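Local coordinates for periplasmic binding protein (Roseiflexus sp. RS-1, PDB 5GJ3), which binds two heme groups in the periplasm and probably delivers them to a membrane transporter for bacterial heme acquisition, at residues 98-104 against 245-250; 135-139 against 258-262; 157-161 against 176-180; 168-172 against 253-258; 200-206 against 234-240. All blocks are in the same frame, centred on the assembly; numbering follows the deposited sequence.

Contact 1 of 5, residues 98-104 against 245-250; sequences LDAPQQK and GMGPRT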
# COMPACT_ATOMS: atom_id res chain seq x y z
N LEU A 98 -1.22 10.64 5.05
CA LEU A 98 -2.56 10.62 4.49
C LEU A 98 -2.78 11.72 3.43
O LEU A 98 -3.81 11.73 2.80
CB LEU A 98 -3.65 10.74 5.57
CG LEU A 98 -3.87 9.45 6.36
CD1 LEU A 98 -4.98 9.72 7.33
CD2 LEU A 98 -4.24 8.31 5.45
N ASP A 99 -1.82 12.62 3.27
CA ASP A 99 -1.79 13.54 2.11
C ASP A 99 -1.23 12.94 0.79
O ASP A 99 -1.41 13.55 -0.28
CB ASP A 99 -0.94 14.75 2.48
CG ASP A 99 -1.63 15.67 3.45
OD1 ASP A 99 -2.88 15.62 3.52
OD2 ASP A 99 -0.93 16.44 4.13
N ALA A 100 -0.51 11.83 0.86
CA ALA A 100 0.04 11.20 -0.36
C ALA A 100 -1.02 10.84 -1.46
O ALA A 100 -0.77 11.10 -2.64
CB ALA A 100 0.91 9.98 -0.02
N PRO A 101 -2.19 10.26 -1.08
CA PRO A 101 -3.19 9.92 -2.13
C PRO A 101 -3.51 11.16 -3.02
O PRO A 101 -3.36 11.11 -4.24
CB PRO A 101 -4.43 9.47 -1.32
CG PRO A 101 -3.81 8.87 -0.09
CD PRO A 101 -2.69 9.87 0.26
N GLN A 102 -3.89 12.25 -2.39
CA GLN A 102 -4.24 13.50 -3.11
C GLN A 102 -3.05 14.06 -3.96
O GLN A 102 -3.20 14.51 -5.11
CB GLN A 102 -4.78 14.50 -2.07
CG GLN A 102 -4.62 15.98 -2.34
CD GLN A 102 -3.21 16.56 -2.13
OE1 GLN A 102 -2.69 17.25 -3.02
NE2 GLN A 102 -2.60 16.32 -0.95
N GLN A 103 -1.86 14.06 -3.37
CA GLN A 103 -0.69 14.53 -4.09
C GLN A 103 -0.39 13.66 -5.33
O GLN A 103 -0.12 14.19 -6.40
CB GLN A 103 0.48 14.49 -3.11
CG GLN A 103 1.67 15.33 -3.45
CD GLN A 103 2.66 15.18 -2.31
OE1 GLN A 103 3.76 14.66 -2.49
NE2 GLN A 103 2.21 15.51 -1.09
N LYS A 104 -0.46 12.34 -5.20
CA LYS A 104 -0.16 11.46 -6.35
C LYS A 104 -1.24 11.58 -7.43
O LYS A 104 -0.94 11.51 -8.67
CB LYS A 104 0.01 10.00 -5.90
CG LYS A 104 1.32 9.80 -5.10
CD LYS A 104 1.51 8.32 -4.69
CE LYS A 104 0.55 7.84 -3.64
NZ LYS A 104 0.86 6.44 -3.12
N GLY A 245 -0.79 0.93 -0.54
CA GLY A 245 -0.65 1.83 -1.72
C GLY A 245 -0.85 3.34 -1.56
O GLY A 245 -0.29 4.12 -2.35
N MET A 246 -1.59 3.79 -0.54
CA MET A 246 -1.81 5.24 -0.39
C MET A 246 -2.34 5.86 -1.70
O MET A 246 -1.85 6.86 -2.23
CB MET A 246 -0.56 5.95 0.15
CG MET A 246 -0.30 5.61 1.62
SD MET A 246 -1.63 6.14 2.75
CE MET A 246 -0.71 6.04 4.29
N GLY A 247 -3.36 5.19 -2.23
CA GLY A 247 -3.91 5.55 -3.51
C GLY A 247 -5.38 5.83 -3.38
O GLY A 247 -5.82 6.22 -2.30
N PRO A 248 -6.14 5.66 -4.48
CA PRO A 248 -7.53 6.06 -4.49
C PRO A 248 -8.42 5.26 -3.51
O PRO A 248 -9.48 5.77 -3.10
CB PRO A 248 -7.98 5.81 -5.94
CG PRO A 248 -6.71 5.77 -6.74
CD PRO A 248 -5.74 5.10 -5.79
N ARG A 249 -7.99 4.05 -3.13
CA ARG A 249 -8.76 3.20 -2.20
C ARG A 249 -8.39 3.37 -0.73
O ARG A 249 -8.86 2.59 0.12
CB ARG A 249 -8.66 1.72 -2.63
CG ARG A 249 -9.43 1.46 -3.96
CD ARG A 249 -9.27 -0.01 -4.34
NE ARG A 249 -7.86 -0.30 -4.62
CZ ARG A 249 -7.27 -1.49 -4.58
NH1 ARG A 249 -7.92 -2.57 -4.20
NH2 ARG A 249 -5.98 -1.58 -4.85
N THR A 250 -7.63 4.41 -0.41
CA THR A 250 -7.12 4.61 0.94
C THR A 250 -8.24 4.74 1.98
O THR A 250 -8.15 4.13 3.05
CB THR A 250 -6.19 5.84 1.04
OG1 THR A 250 -5.07 5.59 0.19
CG2 THR A 250 -5.65 6.02 2.51
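Lys104 approaches segment 245-250 end-on, its chain bending at chi3 (-70°) to turn the ammonium group toward two successive backbone carbonyls. NZ donates to Gly245 O at 2.7 Å, lying in that carbonyl's plane, and more weakly to Met246 O at 2.9 Å. The same nitrogen forms a salt bridge with Asp94 and a hydrogen bond with Asp14, both zinc ligands. One turn earlier, Pro101 lies across Thr250 at about a right angle, with CG 3.5 Å from Thr250 OG1; its CA also makes a CH...O contact with Met246 O (3.3 Å). Met246 CB packs on Ala100 CB (4.3 Å) and Pro101 CG. Leu98 CD2 meets Thr250 CG2 at 4.0 Å, while Thr250 OG1 donates a hydrogen bond back to Gly247 O at 2.7 Å. A methionine in place of Lys104 would probably leave both carbonyls and the two aspartates without their shared cationic partner. The buried ammonium thus probably offsets the acidic zinc site and ties helix 100-111 to a segment touching heme through Gly245.

Contact 2 of 5, residues 135-139 against 258-262; sequences LARRI and TIAFY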
# COMPACT_ATOMS: atom_id res chain seq x y z
N LEU A 135 -15.49 7.66 11.67
CA LEU A 135 -15.83 6.38 12.35
C LEU A 135 -14.79 5.99 13.41
O LEU A 135 -15.13 5.41 14.48
CB LEU A 135 -15.99 5.25 11.32
CG LEU A 135 -17.24 5.36 10.45
CD1 LEU A 135 -17.06 4.35 9.32
CD2 LEU A 135 -18.47 5.04 11.31
N ALA A 136 -13.53 6.28 13.11
CA ALA A 136 -12.45 5.94 14.04
C ALA A 136 -12.56 6.73 15.38
O ALA A 136 -12.11 6.26 16.41
CB ALA A 136 -11.07 6.13 13.40
N ARG A 137 -13.12 7.94 15.34
CA ARG A 137 -13.37 8.74 16.55
C ARG A 137 -14.34 8.10 17.55
O ARG A 137 -14.35 8.47 18.70
CB ARG A 137 -13.87 10.15 16.18
CG ARG A 137 -12.74 11.05 15.81
CD ARG A 137 -13.23 12.45 15.42
NE ARG A 137 -12.10 13.11 14.77
CZ ARG A 137 -11.94 13.24 13.45
NH1 ARG A 137 -12.85 12.82 12.59
NH2 ARG A 137 -10.85 13.83 13.00
N ARG A 138 -15.13 7.11 17.16
CA ARG A 138 -15.93 6.40 18.14
C ARG A 138 -15.10 5.49 19.08
O ARG A 138 -15.64 4.94 20.04
CB ARG A 138 -16.93 5.51 17.42
CG ARG A 138 -17.75 6.21 16.32
CD ARG A 138 -18.61 5.17 15.64
NE ARG A 138 -17.78 4.14 15.01
CZ ARG A 138 -18.21 2.96 14.60
NH1 ARG A 138 -19.48 2.61 14.70
NH2 ARG A 138 -17.38 2.10 14.04
N ILE A 139 -13.83 5.28 18.76
CA ILE A 139 -13.04 4.31 19.52
C ILE A 139 -12.50 5.06 20.73
O ILE A 139 -11.71 5.98 20.61
CB ILE A 139 -11.93 3.62 18.70
CG1 ILE A 139 -12.54 2.68 17.64
CG2 ILE A 139 -11.03 2.78 19.63
CD1 ILE A 139 -11.58 2.32 16.51
N THR A 258 -10.93 0.42 10.51
CA THR A 258 -11.55 1.01 11.71
C THR A 258 -12.76 0.22 12.20
O THR A 258 -13.01 0.12 13.39
CB THR A 258 -11.90 2.54 11.53
OG1 THR A 258 -12.00 3.11 12.80
CG2 THR A 258 -13.26 2.75 10.82
N ILE A 259 -13.52 -0.34 11.27
CA ILE A 259 -14.62 -1.28 11.61
C ILE A 259 -14.08 -2.46 12.43
O ILE A 259 -14.61 -2.79 13.50
CB ILE A 259 -15.39 -1.80 10.34
CG1 ILE A 259 -16.10 -0.66 9.56
CG2 ILE A 259 -16.42 -2.86 10.73
CD1 ILE A 259 -16.82 0.28 10.45
N ALA A 260 -13.01 -3.09 11.95
CA ALA A 260 -12.37 -4.20 12.69
C ALA A 260 -11.79 -3.75 14.06
O ALA A 260 -11.97 -4.43 15.10
CB ALA A 260 -11.29 -4.82 11.85
N PHE A 261 -11.16 -2.59 14.09
CA PHE A 261 -10.55 -2.11 15.32
C PHE A 261 -11.64 -1.81 16.35
O PHE A 261 -11.46 -2.03 17.56
CB PHE A 261 -9.77 -0.83 15.02
CG PHE A 261 -8.46 -1.04 14.26
CD1 PHE A 261 -8.04 -2.31 13.82
CD2 PHE A 261 -7.67 0.07 13.93
CE1 PHE A 261 -6.84 -2.46 13.12
CE2 PHE A 261 -6.49 -0.06 13.23
CZ PHE A 261 -6.07 -1.33 12.82
N TYR A 262 -12.78 -1.32 15.87
CA TYR A 262 -13.90 -0.96 16.77
C TYR A 262 -14.37 -2.23 17.47
O TYR A 262 -14.60 -2.23 18.68
CB TYR A 262 -15.05 -0.28 15.98
CG TYR A 262 -16.21 0.16 16.85
CD1 TYR A 262 -16.24 1.46 17.45
CD2 TYR A 262 -17.29 -0.69 17.09
CE1 TYR A 262 -17.33 1.85 18.26
CE2 TYR A 262 -18.37 -0.31 17.89
CZ TYR A 262 -18.38 0.96 18.47
OH TYR A 262 -19.47 1.29 19.23
O HOH W 1 -14.55 2.72 14.37
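The Arg138 guanidinium lies between two partners: the Tyr262 ring on one face and Leu135 CD2, 3.8 Å above the plane, on the other. Its plane is 17° from that of the ring, and CZ sits 4.0 Å from the ring centroid, a stacked cation-pi pair. NH2 comes nearest, 3.6 Å from Tyr262 CG. A bend of the Arg138 chain at chi3 (-61°) turns the group over the ring and puts Leu135 O and a water at its edge, in plane. Arg138 NE donates to Leu135 O at 3.0 Å on a lone pair, limiting its rotation, and the water joins NH2, Leu135 O and Thr258 OG1. Ile139 runs antiparallel alongside Tyr262, CG1 3.9 Å from Tyr262 CD1, while its CD1 reaches Phe261 CB. Ala136 CB abuts Thr258 OG1 at 3.2 Å; this hydroxyl also bonds to Ala172 O. The contact joins the C-terminal end of helix 115-136, and the turn after it, to helix 250-267, with Phe261 directed to Pro143 and Ala172.

Contact 3 of 5, residues 157-161 against 176-180; sequences QVAGR and NAAAD. With ZN (zinc ion), chain E.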
# COMPACT_ATOMS: atom_id res chain seq x y z
N GLN A 157 8.78 -9.95 10.06
CA GLN A 157 9.18 -8.58 10.33
C GLN A 157 7.97 -7.78 10.81
O GLN A 157 6.83 -8.06 10.43
CB GLN A 157 9.77 -7.91 9.09
CG GLN A 157 10.98 -8.63 8.48
CD GLN A 157 12.30 -8.23 9.12
OE1 GLN A 157 13.06 -9.07 9.58
NE2 GLN A 157 12.57 -6.93 9.15
N VAL A 158 8.23 -6.80 11.66
CA VAL A 158 7.21 -6.00 12.29
C VAL A 158 7.45 -4.60 11.77
O VAL A 158 8.61 -4.20 11.60
CB VAL A 158 7.41 -6.04 13.84
CG1 VAL A 158 6.65 -4.92 14.51
CG2 VAL A 158 6.99 -7.38 14.41
N ALA A 159 6.38 -3.84 11.52
CA ALA A 159 6.51 -2.43 11.08
C ALA A 159 6.24 -1.43 12.21
O ALA A 159 5.18 -1.46 12.87
CB ALA A 159 5.56 -2.17 9.91
N GLY A 160 7.18 -0.52 12.42
CA GLY A 160 7.03 0.51 13.42
C GLY A 160 6.75 1.85 12.74
O GLY A 160 6.07 1.90 11.69
N ARG A 161 7.27 2.92 13.34
CA ARG A 161 7.00 4.28 12.87
C ARG A 161 7.74 4.61 11.57
O ARG A 161 8.63 3.84 11.14
CB ARG A 161 7.26 5.33 13.97
CG ARG A 161 6.29 5.15 15.13
CD ARG A 161 6.03 6.39 15.97
NE ARG A 161 5.48 6.02 17.29
CZ ARG A 161 5.34 6.85 18.33
NH1 ARG A 161 5.67 8.14 18.23
NH2 ARG A 161 4.85 6.40 19.48
N ASN A 176 -0.31 1.36 17.20
CA ASN A 176 0.71 0.51 16.60
C ASN A 176 1.58 -0.02 17.76
O ASN A 176 2.37 0.74 18.33
CB ASN A 176 1.56 1.23 15.52
CG ASN A 176 2.58 0.28 14.84
OD1 ASN A 176 2.72 -0.90 15.24
ND2 ASN A 176 3.22 0.76 13.73
N ALA A 177 1.36 -1.28 18.11
CA ALA A 177 2.09 -1.97 19.21
C ALA A 177 3.60 -2.15 18.96
O ALA A 177 4.35 -2.46 19.89
CB ALA A 177 1.44 -3.33 19.52
N ALA A 178 4.08 -1.95 17.73
CA ALA A 178 5.52 -2.06 17.47
C ALA A 178 6.32 -0.97 18.22
O ALA A 178 7.48 -1.19 18.52
CB ALA A 178 5.83 -1.95 15.98
N ALA A 179 5.72 0.19 18.52
CA ALA A 179 6.35 1.24 19.38
C ALA A 179 6.79 0.73 20.79
O ALA A 179 7.89 1.04 21.27
CB ALA A 179 5.44 2.48 19.47
N ASP A 180 5.94 -0.10 21.43
CA ASP A 180 6.23 -0.78 22.71
C ASP A 180 7.50 -1.63 22.68
O ASP A 180 8.08 -1.93 23.72
CB ASP A 180 5.06 -1.68 23.13
CG ASP A 180 3.82 -0.88 23.52
OD1 ASP A 180 3.94 0.18 24.14
OD2 ASP A 180 2.71 -1.29 23.19
ZN ZN E . 1.48 0.26 23.81
O HOH W 2 3.12 -3.14 13.82
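Asn176 meets strand 155-159 through its amide: ND2 donates to Ala159 O at 3.1 Å (157° at H), with the acceptor nearly in the amide plane. The amide reaches this carbonyl because CG stands opposite the backbone N (chi1 -177°). A water donates to both Ala159 O and Asn176 OD1, closing a second path between the segments, and ND2 also bonds Asp166. OD1 accepts from Ala178 N at 3.0 Å, from 48° above its carbonyl plane, forming an Asx turn that starts the loop after strand 175-176. A leucine in place of Asn176 would probably leave Ala159 O without its amide donor and free the turn at Ala178 N to shift. Ala178 then presents CB to Val158 CG1 at 3.4 Å, a close-pressed methyl pair, and to Ala159 O at 3.2 Å. The next methyl, Ala179 CB, touches the extended Arg161 near NH2 (4.0 Å). Finally, Asp180 binds a zinc ion through both carboxylate oxygens, OD2 the closer at 2.1 Å, with His144 as the other protein ligand.

Contact 4 of 5, residues 168-172 against 253-258; sequences MIAAA and ALTDLT. With ZN (zinc ion), chain G.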
# COMPACT_ATOMS: atom_id res chain seq x y z
N MET A 168 -1.73 4.20 8.58
CA MET A 168 -3.06 3.61 8.45
C MET A 168 -3.64 3.13 9.82
O MET A 168 -4.81 3.34 10.11
CB MET A 168 -3.05 2.44 7.45
CG MET A 168 -2.53 2.81 6.05
SD MET A 168 -3.79 3.78 5.20
CE MET A 168 -4.98 2.48 4.75
N ILE A 169 -2.81 2.46 10.63
CA ILE A 169 -3.27 1.99 11.95
C ILE A 169 -3.77 3.16 12.79
O ILE A 169 -4.85 3.10 13.34
CB ILE A 169 -2.17 1.21 12.69
CG1 ILE A 169 -1.96 -0.15 11.96
CG2 ILE A 169 -2.63 0.90 14.14
CD1 ILE A 169 -0.72 -0.89 12.41
N ALA A 170 -2.97 4.23 12.86
CA ALA A 170 -3.30 5.40 13.73
C ALA A 170 -4.56 6.10 13.26
O ALA A 170 -5.46 6.34 14.04
CB ALA A 170 -2.15 6.39 13.83
N ALA A 171 -4.66 6.37 11.96
CA ALA A 171 -5.87 7.05 11.47
C ALA A 171 -7.11 6.21 11.61
O ALA A 171 -8.19 6.75 11.67
CB ALA A 171 -5.69 7.51 10.02
N ALA A 172 -6.98 4.88 11.63
CA ALA A 172 -8.17 4.02 11.85
C ALA A 172 -8.51 3.85 13.34
O ALA A 172 -9.46 3.13 13.70
CB ALA A 172 -7.98 2.65 11.17
N ALA A 253 -9.84 1.37 2.57
CA ALA A 253 -9.03 0.49 3.44
C ALA A 253 -9.08 0.94 4.90
O ALA A 253 -9.19 0.11 5.80
CB ALA A 253 -7.57 0.38 2.93
N LEU A 254 -9.05 2.26 5.13
CA LEU A 254 -9.22 2.83 6.48
C LEU A 254 -10.53 2.44 7.12
O LEU A 254 -10.56 2.16 8.32
CB LEU A 254 -9.12 4.35 6.50
CG LEU A 254 -7.73 4.91 6.50
CD1 LEU A 254 -7.84 6.46 6.44
CD2 LEU A 254 -6.93 4.43 7.72
N THR A 255 -11.60 2.38 6.32
CA THR A 255 -12.95 2.06 6.81
C THR A 255 -12.92 0.57 7.25
O THR A 255 -13.43 0.23 8.30
CB THR A 255 -14.04 2.27 5.69
OG1 THR A 255 -14.14 3.66 5.34
CG2 THR A 255 -15.39 1.73 6.07
N ASP A 256 -12.32 -0.30 6.43
CA ASP A 256 -12.27 -1.72 6.82
C ASP A 256 -11.47 -1.86 8.12
O ASP A 256 -11.91 -2.62 9.01
CB ASP A 256 -11.64 -2.60 5.73
CG ASP A 256 -12.48 -2.67 4.47
OD1 ASP A 256 -13.68 -2.29 4.50
OD2 ASP A 256 -11.94 -3.08 3.41
N LEU A 257 -10.31 -1.19 8.22
CA LEU A 257 -9.53 -1.29 9.45
C LEU A 257 -10.32 -0.78 10.64
O LEU A 257 -10.36 -1.45 11.68
CB LEU A 257 -8.20 -0.52 9.38
CG LEU A 257 -7.21 -1.05 8.37
CD1 LEU A 257 -6.10 0.00 8.32
CD2 LEU A 257 -6.74 -2.40 8.91
N THR A 258 -10.93 0.42 10.51
CA THR A 258 -11.55 1.01 11.71
C THR A 258 -12.76 0.22 12.20
O THR A 258 -13.01 0.12 13.39
CB THR A 258 -11.90 2.54 11.53
OG1 THR A 258 -12.00 3.11 12.80
CG2 THR A 258 -13.26 2.75 10.82
ZN ZN G . -14.97 -2.19 2.93
O HOH W 3 -14.11 -3.78 1.85
O HOH W 4 -14.26 -0.31 2.65
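Two bends in the Met168 chain, at chi2 (-74°) and chi3 (-76°), fold its thioether toward helix 250-267, where CE rests 3.8 Å from Ala253 CB and also meets Leu254 CD2. Thr258 OG1 stands trans to its own nitrogen (chi1 -158°), which aims the hydroxyl at the end of helix 164-171: it donates to Ala172 O at 2.7 Å, from above the carbonyl plane. Between these ends, Leu254 CD2 touches Met168 O (3.4 Å), Ala171 CB and Ala172 CB. Ala172 CB in turn meets Leu257 CB at 3.6 Å, the small methyl letting the backbones come close; Ala172 and Thr258 have their CA atoms 4.5 Å apart. Here the C-terminal end of helix 164-171, which follows the strand pair 144-151 and 155-159, packs against the long helix 250-267 near the C terminus of this periplasmic binding protein. Leu257 CD1 lies 4.0 Å from Met168 CB, and Leu257 also touches Leu203 of strand 201-205, so the apolar layer continues onto the sheet. Helix 115-136 adds Ala132 against Leu254. Asp256 binds a zinc ion through OD1 at 2.0 Å, two waters also bind the metal, and OD2 accepts from one of those waters and is hydrogen-bonded to Tyr242.

Contact 5 of 5, residues 200-206 against 234-240; sequences DVLLVLD and RIIALDD. With HEM (protoporphyrin IX containing Fe), chain B.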
# COMPACT_ATOMS: atom_id res chain seq x y z
N ASP A 200 -3.84 -7.05 20.41
CA ASP A 200 -5.26 -7.35 20.34
C ASP A 200 -5.66 -7.76 18.93
O ASP A 200 -6.62 -8.53 18.73
CB ASP A 200 -6.06 -6.07 20.71
CG ASP A 200 -5.87 -5.67 22.17
OD1 ASP A 200 -6.18 -6.55 23.03
OD2 ASP A 200 -5.44 -4.51 22.46
N VAL A 201 -4.95 -7.19 17.95
CA VAL A 201 -5.17 -7.46 16.50
C VAL A 201 -3.85 -7.79 15.83
O VAL A 201 -2.88 -7.09 16.02
CB VAL A 201 -5.84 -6.23 15.80
CG1 VAL A 201 -6.11 -6.50 14.29
CG2 VAL A 201 -7.13 -5.84 16.55
N LEU A 202 -3.81 -8.86 15.05
CA LEU A 202 -2.71 -9.11 14.13
C LEU A 202 -3.09 -8.67 12.70
O LEU A 202 -4.07 -9.17 12.11
CB LEU A 202 -2.32 -10.60 14.15
CG LEU A 202 -1.65 -10.99 15.48
CD1 LEU A 202 -1.71 -12.49 15.68
CD2 LEU A 202 -0.20 -10.52 15.53
N LEU A 203 -2.34 -7.73 12.17
CA LEU A 203 -2.59 -7.24 10.82
C LEU A 203 -1.51 -7.80 9.87
O LEU A 203 -0.33 -7.63 10.10
CB LEU A 203 -2.61 -5.70 10.81
CG LEU A 203 -2.87 -4.94 9.50
CD1 LEU A 203 -4.24 -5.26 8.93
CD2 LEU A 203 -2.75 -3.43 9.68
N VAL A 204 -1.94 -8.52 8.84
CA VAL A 204 -1.02 -9.16 7.90
C VAL A 204 -1.43 -8.93 6.42
O VAL A 204 -2.53 -8.47 6.13
CB VAL A 204 -0.99 -10.69 8.12
CG1 VAL A 204 -0.47 -10.99 9.54
CG2 VAL A 204 -2.38 -11.30 7.86
N LEU A 205 -0.56 -9.29 5.50
CA LEU A 205 -0.95 -9.28 4.07
C LEU A 205 -1.56 -10.63 3.65
O LEU A 205 -1.18 -11.70 4.21
CB LEU A 205 0.23 -8.92 3.22
CG LEU A 205 0.85 -7.59 3.63
CD1 LEU A 205 2.11 -7.32 2.83
CD2 LEU A 205 -0.11 -6.40 3.54
N ASP A 206 -2.55 -10.57 2.73
CA ASP A 206 -3.13 -11.76 2.07
C ASP A 206 -2.05 -12.80 1.73
O ASP A 206 -2.11 -13.98 2.19
CB ASP A 206 -3.87 -11.37 0.76
CG ASP A 206 -5.33 -10.92 0.99
OD1 ASP A 206 -5.79 -10.86 2.16
OD2 ASP A 206 -6.04 -10.63 -0.03
N ARG A 234 -8.02 -13.06 16.08
CA ARG A 234 -8.35 -11.76 15.51
C ARG A 234 -7.24 -11.37 14.55
O ARG A 234 -6.33 -10.61 14.88
CB ARG A 234 -8.49 -10.78 16.64
CG ARG A 234 -9.35 -9.60 16.30
CD ARG A 234 -9.56 -8.82 17.57
NE ARG A 234 -10.55 -9.34 18.50
CZ ARG A 234 -11.85 -9.03 18.46
NH1 ARG A 234 -12.34 -8.34 17.45
NH2 ARG A 234 -12.68 -9.44 19.40
N ILE A 235 -7.30 -11.95 13.35
CA ILE A 235 -6.31 -11.73 12.31
C ILE A 235 -7.08 -10.96 11.23
O ILE A 235 -8.16 -11.40 10.83
CB ILE A 235 -5.78 -13.04 11.64
CG1 ILE A 235 -5.35 -14.15 12.65
CG2 ILE A 235 -4.75 -12.76 10.55
CD1 ILE A 235 -4.54 -13.73 13.83
N ILE A 236 -6.51 -9.84 10.75
CA ILE A 236 -7.09 -9.08 9.61
C ILE A 236 -6.07 -9.27 8.50
O ILE A 236 -4.90 -8.95 8.67
CB ILE A 236 -7.15 -7.54 9.90
CG1 ILE A 236 -7.91 -7.16 11.17
CG2 ILE A 236 -7.68 -6.75 8.68
CD1 ILE A 236 -9.31 -7.73 11.25
N ALA A 237 -6.48 -9.81 7.35
CA ALA A 237 -5.56 -9.97 6.24
C ALA A 237 -6.07 -9.09 5.11
O ALA A 237 -7.24 -9.18 4.73
CB ALA A 237 -5.46 -11.43 5.80
N LEU A 238 -5.22 -8.23 4.58
CA LEU A 238 -5.65 -7.34 3.48
C LEU A 238 -4.66 -7.51 2.35
O LEU A 238 -3.52 -7.86 2.57
CB LEU A 238 -5.72 -5.85 3.94
CG LEU A 238 -6.81 -5.53 5.01
CD1 LEU A 238 -6.72 -4.08 5.47
CD2 LEU A 238 -8.21 -5.80 4.48
N ASP A 239 -5.12 -7.25 1.12
CA ASP A 239 -4.24 -7.16 -0.05
C ASP A 239 -3.17 -6.07 0.13
O ASP A 239 -3.48 -4.99 0.60
CB ASP A 239 -5.11 -6.82 -1.26
CG ASP A 239 -4.29 -6.61 -2.49
OD1 ASP A 239 -3.83 -7.63 -3.03
OD2 ASP A 239 -4.09 -5.45 -2.90
N ASP A 240 -1.92 -6.33 -0.25
CA ASP A 240 -0.87 -5.32 -0.10
C ASP A 240 -1.08 -3.95 -0.77
O ASP A 240 -0.89 -2.91 -0.12
CB ASP A 240 0.53 -5.83 -0.49
CG ASP A 240 0.53 -6.64 -1.80
OD1 ASP A 240 -0.33 -6.41 -2.68
OD2 ASP A 240 1.39 -7.54 -1.94
CHA HEM B . 9.77 -7.10 -3.65
CHB HEM B . 5.16 -5.59 -4.09
CHC HEM B . 6.37 -1.99 -1.01
CHD HEM B . 11.06 -3.25 -1.07
C1A HEM B . 8.44 -7.01 -3.98
C2A HEM B . 7.81 -7.90 -4.88
C3A HEM B . 6.52 -7.50 -5.06
C4A HEM B . 6.34 -6.35 -4.22
CMA HEM B . 5.47 -8.16 -5.96
CAA HEM B . 8.52 -9.07 -5.55
CBA HEM B . 9.39 -8.46 -6.68
CGA HEM B . 10.51 -9.35 -7.14
O1A HEM B . 10.86 -10.31 -6.44
O2A HEM B . 11.15 -9.15 -8.21
C1B HEM B . 5.08 -4.47 -3.23
C2B HEM B . 3.88 -3.74 -2.94
C3B HEM B . 4.21 -2.74 -2.05
C4B HEM B . 5.67 -2.87 -1.84
CMB HEM B . 2.49 -4.05 -3.45
CAB HEM B . 3.38 -1.69 -1.42
CBB HEM B . 2.23 -1.28 -2.00
C1C HEM B . 7.71 -2.02 -0.71
C2C HEM B . 8.35 -1.23 0.28
C3C HEM B . 9.71 -1.60 0.26
C4C HEM B . 9.86 -2.63 -0.73
CMC HEM B . 7.64 -0.19 1.13
CAC HEM B . 10.83 -1.06 1.08
CBC HEM B . 10.64 -0.17 2.06
C1D HEM B . 11.02 -4.45 -1.78
C2D HEM B . 12.26 -5.23 -1.97
C3D HEM B . 11.91 -6.30 -2.68
C4D HEM B . 10.46 -6.16 -2.92
CMD HEM B . 13.65 -4.89 -1.44
CAD HEM B . 12.83 -7.41 -3.17
CBD HEM B . 13.03 -7.12 -4.71
CGD HEM B . 14.17 -6.17 -5.07
O1D HEM B . 15.13 -5.99 -4.29
O2D HEM B . 14.22 -5.56 -6.18
NA HEM B . 7.57 -6.03 -3.64
NB HEM B . 6.10 -3.88 -2.60
NC HEM B . 8.63 -2.84 -1.31
ND HEM B . 9.94 -5.01 -2.41
FE HEM B . 8.09 -4.46 -2.53
O HOH W 5 -8.49 -10.06 20.45
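Strands 201-205 and 235-238 form a parallel pair in the mixed sheet, and their C-terminal ends lead into the heme pocket. Five backbone bonds join them, with Leu202 N to Arg234 O, Ile236 N to Leu202 O, Val204 N to Ile236 O, Leu238 N to Val204 O, and Asp206 N to Leu238 O. All five have N-H...O angles of at least 162°; the last differs on the acceptor side, its donor lying 53° out of the carbonyl plane, where the strands give way to helices. On one face, Leu202 and Ile235 lie side by side and point the same way, CD1 to CD1 at 3.6 Å, followed by Val204 CG2 against Ala237 CB at 3.7 Å. On the other, Ile236 CG1 meets Val201 CG1 (3.7 Å), and Leu203, its CG anti to the backbone N (chi1 -179°), brings CD1 to Ile236 CG2 (3.8 Å). At the N-terminal end Arg234 CD passes Asp200 O at 3.2 Å, and a water that accepts from Arg234 NE lies 3.0 Å from Asp200 O; the guanidinium is held further by Asp263 and Gln232. At the other end the side chains of Leu205 and Asp240 cross at about a right angle, CD1 4.0 Å from CB, and Asp240 CG is 3.6 Å from the heme methyl CMB. Strand 201-205 also pairs with strand 144-151, while helix 250-267 covers the face bearing Leu203 and Ile236 through Leu257 and Ala260.

Overall arrangement
Helix 250-267 and its preceding loop carry a segment of contacts 1, 2 and 4 and pack on contact 5. Contacts 2 and 4 share Thr258, their centres 8 Å apart, and contact 4 touches contact 1, 13 Å away between centres, where Met168 packs on Met246. Contact 5 meets contact 4 through Leu257 on Leu203 and Leu238, and contact 2 through Ala260 on Ile236. Contacts 3 and 5 both reach the same mixed sheet, 14 Å apart between centres, and contact 3 closes before contact 5 opens along the chain. The segments of contact 1 alternate with those of contacts 2 and 4. The C-terminal helix thereby connects helices 115-136 and 164-171 with the sheet whose strand ends lead to the heme pocket.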